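Local coordinates for tryptophan halogenase (Shewanella frigidimarina, PDB 2PYX), which probably acts as a flavin-dependent monooxygenase of the tryptophan halogenase family, binding FAD and perhaps a tryptophan-like substrate, at residues 93-98 with 275-280; 281-286 with 296-301. All coordinates share one frame; numbering follows the deposited sequence. Where two conformers were deposited one is given.

Contact 1 of 2, residues 93-98 with 275-280; sequences RFINWC and HSTAQP
Ser276 is bonded on both sides, its N to Arg93 O at 2.9 Å and its O from Ile95 N, where strands 87-95 and 274-279 run parallel as neighbours in a mixed sheet; Ala278 N donates to Ile95 O at 3.0 Å. Past the end of strand 87-95 the chain turns at Asn96, which sits in the left-handed helical region (phi/psi 62°/25°). Trp97 CG stands anti to its carbonyl carbon, beside the backbone N (chi1 -82°), which brings the indole back to Ser276 and Ala278. Its NE1 makes two weak, bent bonds, to Ser276 OG at 3.1 Å and to Ser276 O. The methyl CB of Ala278 sits over one face of the indole, a CH-pi contact 3.8 Å from the centroid of the five-membered ring, while Phe94 CD1 meets the opposite face. A leucine in place of Trp97 would probably leave Ser276 OG without this N-H donor and open a gap between Phe94 and the Ala278 methyl. On the other side of the sheet Ile95 CD1 lies 3.9 Å from His275 ND1. Further out, His411 meets the Phe94 ring edge-to-face, and Phe94 touches Glu361, a predicted tryptophan-binding residue, so this side probably borders the substrate pocket. Beyond Ile95 a water accepts from Asn96 ND2 and donates to Ala278 O at 2.8 Å.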
loop_
_atom_site.group_PDB
_atom_site.type_symbol
_atom_site.label_atom_id
_atom_site.label_comp_id
_atom_site.label_asym_id
_atom_site.label_seq_id
_atom_site.Cartn_x
_atom_site.Cartn_y
_atom_site.Cartn_z
ATOM N N ARG A 93 4.991 -11.129 -5.166
ATOM C CA ARG A 93 5.702 -12.390 -5.215
ATOM C C ARG A 93 7.063 -12.214 -4.578
ATOM O O ARG A 93 7.832 -11.326 -4.957
ATOM C CB ARG A 93 5.880 -12.913 -6.624
ATOM C CG ARG A 93 6.425 -14.348 -6.653
ATOM C CD ARG A 93 6.531 -14.876 -8.052
ATOM N NE ARG A 93 5.255 -14.833 -8.754
ATOM C CZ ARG A 93 4.254 -15.687 -8.556
ATOM N NH1 ARG A 93 4.375 -16.655 -7.671
ATOM N NH2 ARG A 93 3.126 -15.566 -9.244
ATOM N N PHE A 94 7.322 -13.070 -3.603
ATOM C CA PHE A 94 8.521 -13.020 -2.755
ATOM C C PHE A 94 9.480 -14.130 -3.208
ATOM O O PHE A 94 9.127 -15.311 -3.143
ATOM C CB PHE A 94 8.115 -13.165 -1.298
ATOM C CG PHE A 94 7.329 -11.991 -0.825
ATOM C CD1 PHE A 94 7.963 -10.797 -0.496
ATOM C CD2 PHE A 94 5.937 -12.023 -0.773
ATOM C CE1 PHE A 94 7.226 -9.686 -0.115
ATOM C CE2 PHE A 94 5.204 -10.897 -0.386
ATOM C CZ PHE A 94 5.858 -9.747 -0.033
ATOM N N ILE A 95 10.675 -13.722 -3.636
ATOM C CA ILE A 95 11.655 -14.602 -4.238
ATOM C C ILE A 95 12.867 -14.617 -3.316
ATOM O O ILE A 95 13.366 -13.558 -2.961
ATOM C CB ILE A 95 11.990 -14.102 -5.648
ATOM C CG1 ILE A 95 10.686 -14.008 -6.472
ATOM C CG2 ILE A 95 13.007 -15.006 -6.306
ATOM C CD1 ILE A 95 10.835 -13.246 -7.744
ATOM N N ASN A 96 13.370 -15.809 -3.003
ATOM C CA ASN A 96 14.580 -16.016 -2.229
ATOM C C ASN A 96 14.536 -15.484 -0.796
ATOM O O ASN A 96 15.558 -15.247 -0.193
ATOM C CB ASN A 96 15.812 -15.471 -2.966
ATOM C CG ASN A 96 16.102 -16.214 -4.252
ATOM O OD1 ASN A 96 15.561 -17.284 -4.485
ATOM N ND2 ASN A 96 16.889 -15.595 -5.108
ATOM N N TRP A 97 13.339 -15.363 -0.241
ATOM C CA TRP A 97 13.214 -14.882 1.129
ATOM C C TRP A 97 13.410 -15.985 2.149
ATOM O O TRP A 97 13.740 -15.713 3.304
ATOM C CB TRP A 97 11.818 -14.255 1.359
ATOM C CG TRP A 97 11.714 -12.879 0.907
ATOM C CD1 TRP A 97 11.649 -12.393 -0.362
ATOM C CD2 TRP A 97 11.629 -11.747 1.776
ATOM N NE1 TRP A 97 11.570 -11.009 -0.344
ATOM C CE2 TRP A 97 11.541 -10.595 0.971
ATOM C CE3 TRP A 97 11.625 -11.608 3.181
ATOM C CZ2 TRP A 97 11.453 -9.320 1.517
ATOM C CZ3 TRP A 97 11.523 -10.331 3.713
ATOM C CH2 TRP A 97 11.456 -9.216 2.888
ATOM N N CYS A 98 13.127 -17.226 1.777
ATOM C CA CYS A 98 13.111 -18.309 2.740
ATOM C C CYS A 98 14.457 -18.963 3.073
ATOM O O CYS A 98 14.682 -19.397 4.216
ATOM C CB CYS A 98 12.178 -19.431 2.309
ATOM S SG CYS A 98 10.480 -18.919 2.123
ATOM N N HIS A 275 7.406 -7.804 -7.621
ATOM C CA HIS A 275 8.384 -8.786 -7.183
ATOM C C HIS A 275 9.239 -8.166 -6.090
ATOM O O HIS A 275 9.581 -6.973 -6.131
ATOM C CB HIS A 275 9.250 -9.244 -8.339
ATOM C CG HIS A 275 8.497 -10.060 -9.334
ATOM N ND1 HIS A 275 9.132 -10.813 -10.298
ATOM C CD2 HIS A 275 7.169 -10.286 -9.491
ATOM C CE1 HIS A 275 8.222 -11.438 -11.029
ATOM N NE2 HIS A 275 7.023 -11.131 -10.568
ATOM N N SER A 276 9.539 -8.998 -5.100
ATOM C CA SER A 276 10.382 -8.628 -3.978
ATOM C C SER A 276 11.376 -9.757 -3.842
ATOM O O SER A 276 11.012 -10.858 -3.458
ATOM C CB SER A 276 9.523 -8.546 -2.712
ATOM O OG SER A 276 10.328 -8.500 -1.557
ATOM N N THR A 277 12.649 -9.483 -4.147
ATOM C CA THR A 277 13.672 -10.513 -4.162
ATOM C C THR A 277 14.661 -10.186 -3.050
ATOM O O THR A 277 15.366 -9.171 -3.087
ATOM C CB THR A 277 14.399 -10.587 -5.546
ATOM O OG1 THR A 277 13.429 -10.761 -6.582
ATOM C CG2 THR A 277 15.364 -11.730 -5.554
ATOM N N ALA A 278 14.738 -11.071 -2.080
ATOM C CA ALA A 278 15.597 -10.892 -0.923
ATOM C C ALA A 278 17.063 -10.913 -1.328
ATOM O O ALA A 278 17.442 -11.670 -2.226
ATOM C CB ALA A 278 15.346 -11.951 0.144
ATOM N N GLN A 279 17.835 -10.073 -0.641
ATOM C CA GLN A 279 19.271 -9.885 -0.857
ATOM C C GLN A 279 19.983 -10.071 0.485
ATOM O O GLN A 279 19.301 -10.278 1.520
ATOM C CB GLN A 279 19.530 -8.500 -1.448
ATOM C CG GLN A 279 18.750 -8.170 -2.696
ATOM C CD GLN A 279 19.113 -9.065 -3.868
ATOM O OE1 GLN A 279 20.310 -9.364 -4.086
ATOM N NE2 GLN A 279 18.095 -9.517 -4.630
ATOM N N PRO A 280 21.336 -10.032 0.512
ATOM C CA PRO A 280 22.023 -10.233 1.790
ATOM C C PRO A 280 21.648 -9.260 2.910
ATOM O O PRO A 280 21.719 -9.672 4.077
ATOM C CB PRO A 280 23.505 -10.136 1.403
ATOM C CG PRO A 280 23.522 -10.627 -0.023
ATOM C CD PRO A 280 22.286 -10.027 -0.632
HETATM O O HOH W 1 18.534 -13.106 -4.395
#

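Contact 2 of 2, residues 281-286 with 296-301; sequences NGWIWD and GYVYSS
The beta hairpin of strands 282-288 and 292-299 pairs Trp283 with Val298 and Trp285 with Gly296 as antiparallel hydrogen-bonded pairs. Trp283 N donates to Val298 O at 2.9 Å and receives Val298 N on its own carbonyl; Trp285 N reaches Gly296 O at 2.8 Å, and the return bond from Gly296 N is longer, its donor tilted 35° from the carbonyl plane. The Trp285 indole folds back across the partner strand, its CG held between backbone N and carbonyl carbon (chi1 80°), and lies flat on Gly296, whose CA stands 3.4 Å above the centroid of the six-membered ring. Gly296, having no CB, lets the ring lie directly on its backbone. Val298 is held by two indoles: its CB lies over a face of Trp283, and its CG2 meets the edge of Trp285 at CZ3, 3.7 Å away. On the other face Ile284 CG1 packs obliquely against Tyr297 CD1, and the Tyr297 hydroxyl accepts from Asn281 N at 3.2 Å. Trp283 NE1, beside Val298 CG1, is hydrogen-bonded to Glu358 OE2. The largely buried backbone polar groups of the two hydrogen-bonded pairs thus satisfy one another, while indole surfaces, by face or edge, shield the glycine and valine beside them.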
loop_
_atom_site.group_PDB
_atom_site.type_symbol
_atom_site.label_atom_id
_atom_site.label_comp_id
_atom_site.label_asym_id
_atom_site.label_seq_id
_atom_site.Cartn_x
_atom_site.Cartn_y
_atom_site.Cartn_z
ATOM N N ASN A 281 21.297 -8.028 2.550
ATOM C CA ASN A 281 21.077 -6.978 3.527
ATOM C C ASN A 281 19.796 -6.193 3.317
ATOM O O ASN A 281 19.716 -5.031 3.728
ATOM C CB ASN A 281 22.303 -6.053 3.587
ATOM C CG ASN A 281 23.499 -6.773 4.118
ATOM O OD1 ASN A 281 23.521 -7.150 5.271
ATOM N ND2 ASN A 281 24.509 -6.980 3.276
ATOM N N GLY A 282 18.816 -6.831 2.689
ATOM C CA GLY A 282 17.546 -6.193 2.418
ATOM C C GLY A 282 16.823 -6.936 1.307
ATOM O O GLY A 282 16.903 -8.153 1.218
ATOM N N TRP A 283 16.120 -6.207 0.468
ATOM C CA TRP A 283 15.364 -6.818 -0.621
ATOM C C TRP A 283 15.202 -5.807 -1.726
ATOM O O TRP A 283 15.224 -4.582 -1.501
ATOM C CB TRP A 283 14.008 -7.339 -0.117
ATOM C CG TRP A 283 13.112 -6.281 0.446
ATOM C CD1 TRP A 283 13.111 -5.757 1.736
ATOM C CD2 TRP A 283 12.059 -5.604 -0.252
ATOM N NE1 TRP A 283 12.136 -4.792 1.836
ATOM C CE2 TRP A 283 11.467 -4.691 0.647
ATOM C CE3 TRP A 283 11.547 -5.675 -1.548
ATOM C CZ2 TRP A 283 10.411 -3.843 0.274
ATOM C CZ3 TRP A 283 10.450 -4.890 -1.902
ATOM C CH2 TRP A 283 9.895 -3.977 -0.986
ATOM N N ILE A 284 15.018 -6.332 -2.946
ATOM C CA ILE A 284 14.840 -5.509 -4.125
ATOM C C ILE A 284 13.426 -5.590 -4.687
ATOM O O ILE A 284 12.929 -6.698 -4.901
ATOM C CB ILE A 284 15.849 -5.919 -5.186
ATOM C CG1 ILE A 284 17.223 -5.438 -4.741
ATOM C CG2 ILE A 284 15.528 -5.324 -6.531
ATOM C CD1 ILE A 284 18.400 -5.900 -5.643
ATOM N N TRP A 285 12.783 -4.428 -4.835
ATOM C CA TRP A 285 11.446 -4.353 -5.434
ATOM C C TRP A 285 11.584 -4.231 -6.942
ATOM O O TRP A 285 12.607 -3.750 -7.455
ATOM C CB TRP A 285 10.612 -3.207 -4.894
ATOM C CG TRP A 285 10.887 -1.855 -5.466
ATOM C CD1 TRP A 285 10.564 -1.393 -6.712
ATOM C CD2 TRP A 285 11.467 -0.747 -4.771
ATOM N NE1 TRP A 285 10.905 -0.062 -6.829
ATOM C CE2 TRP A 285 11.473 0.348 -5.646
ATOM C CE3 TRP A 285 11.986 -0.580 -3.474
ATOM C CZ2 TRP A 285 11.979 1.595 -5.266
ATOM C CZ3 TRP A 285 12.500 0.641 -3.117
ATOM C CH2 TRP A 285 12.501 1.713 -4.010
ATOM N N ASP A 286 10.555 -4.696 -7.648
ATOM C CA ASP A 286 10.584 -4.667 -9.104
ATOM C C ASP A 286 9.121 -4.494 -9.495
ATOM O O ASP A 286 8.322 -5.405 -9.287
ATOM C CB ASP A 286 11.250 -5.934 -9.643
ATOM C CG ASP A 286 11.502 -5.881 -11.149
ATOM O OD1 ASP A 286 10.677 -5.273 -11.875
ATOM O OD2 ASP A 286 12.500 -6.518 -11.582
ATOM N N GLY A 296 14.210 -1.062 -6.900
ATOM C CA GLY A 296 14.924 -0.458 -5.798
ATOM C C GLY A 296 15.396 -1.462 -4.789
ATOM O O GLY A 296 14.709 -2.445 -4.540
ATOM N N TYR A 297 16.566 -1.201 -4.198
ATOM C CA TYR A 297 17.096 -2.033 -3.155
ATOM C C TYR A 297 16.848 -1.289 -1.828
ATOM O O TYR A 297 17.327 -0.174 -1.614
ATOM C CB TYR A 297 18.604 -2.221 -3.336
ATOM C CG TYR A 297 19.297 -3.159 -2.379
ATOM C CD1 TYR A 297 18.597 -4.076 -1.602
ATOM C CD2 TYR A 297 20.680 -3.152 -2.264
ATOM C CE1 TYR A 297 19.294 -4.963 -0.716
ATOM C CE2 TYR A 297 21.340 -3.997 -1.393
ATOM C CZ TYR A 297 20.668 -4.925 -0.640
ATOM O OH TYR A 297 21.274 -5.791 0.203
ATOM N N VAL A 298 16.025 -1.916 -0.971
ATOM C CA VAL A 298 15.781 -1.492 0.402
ATOM C C VAL A 298 16.776 -2.228 1.262
ATOM O O VAL A 298 16.814 -3.452 1.239
ATOM C CB VAL A 298 14.349 -1.897 0.800
ATOM C CG1 VAL A 298 14.128 -1.715 2.295
ATOM C CG2 VAL A 298 13.347 -1.144 -0.027
ATOM N N TYR A 299 17.526 -1.491 2.067
ATOM C CA TYR A 299 18.594 -2.119 2.836
ATOM C C TYR A 299 18.908 -1.369 4.147
ATOM O O TYR A 299 18.432 -0.258 4.376
ATOM C CB TYR A 299 19.864 -2.283 1.980
ATOM C CG TYR A 299 20.516 -1.027 1.515
ATOM C CD1 TYR A 299 20.122 -0.431 0.347
ATOM C CD2 TYR A 299 21.567 -0.442 2.231
ATOM C CE1 TYR A 299 20.699 0.742 -0.097
ATOM C CE2 TYR A 299 22.160 0.739 1.787
ATOM C CZ TYR A 299 21.753 1.308 0.587
ATOM O OH TYR A 299 22.327 2.493 0.144
ATOM N N SER A 300 19.709 -2.013 4.980
ATOM C CA SER A 300 20.095 -1.459 6.308
ATOM C C SER A 300 21.507 -0.934 6.261
ATOM O O SER A 300 22.427 -1.722 6.037
ATOM C CB SER A 300 20.017 -2.554 7.329
ATOM O OG SER A 300 20.562 -2.151 8.566
ATOM N N SER A 301 21.664 0.361 6.522
ATOM C CA SER A 301 23.019 0.953 6.552
ATOM C C SER A 301 23.868 0.471 7.709
ATOM O O SER A 301 25.094 0.648 7.671
ATOM C CB SER A 301 22.936 2.459 6.598
ATOM O OG SER A 301 22.218 2.938 7.708
#

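Contacts 1 and 2 belong to one mixed sheet and are joined through strands 274-279 and 282-288, which are consecutive in the chain and neighbours in the sheet; Thr277 O and Ile284 N probably bond across that seam. Contact 1 is parallel, brings together strands far apart in sequence and is only partly buried, with a water at its end. Contact 2 is an antiparallel hairpin, local in sequence and more deeply buried. Both use tryptophan faces, against an alanine methyl in the first and against a glycine and a valine in the second. Ser276 OG packs on Trp283, and the Trp97 and Trp283 rings meet, making one aromatic patch near the predicted substrate site.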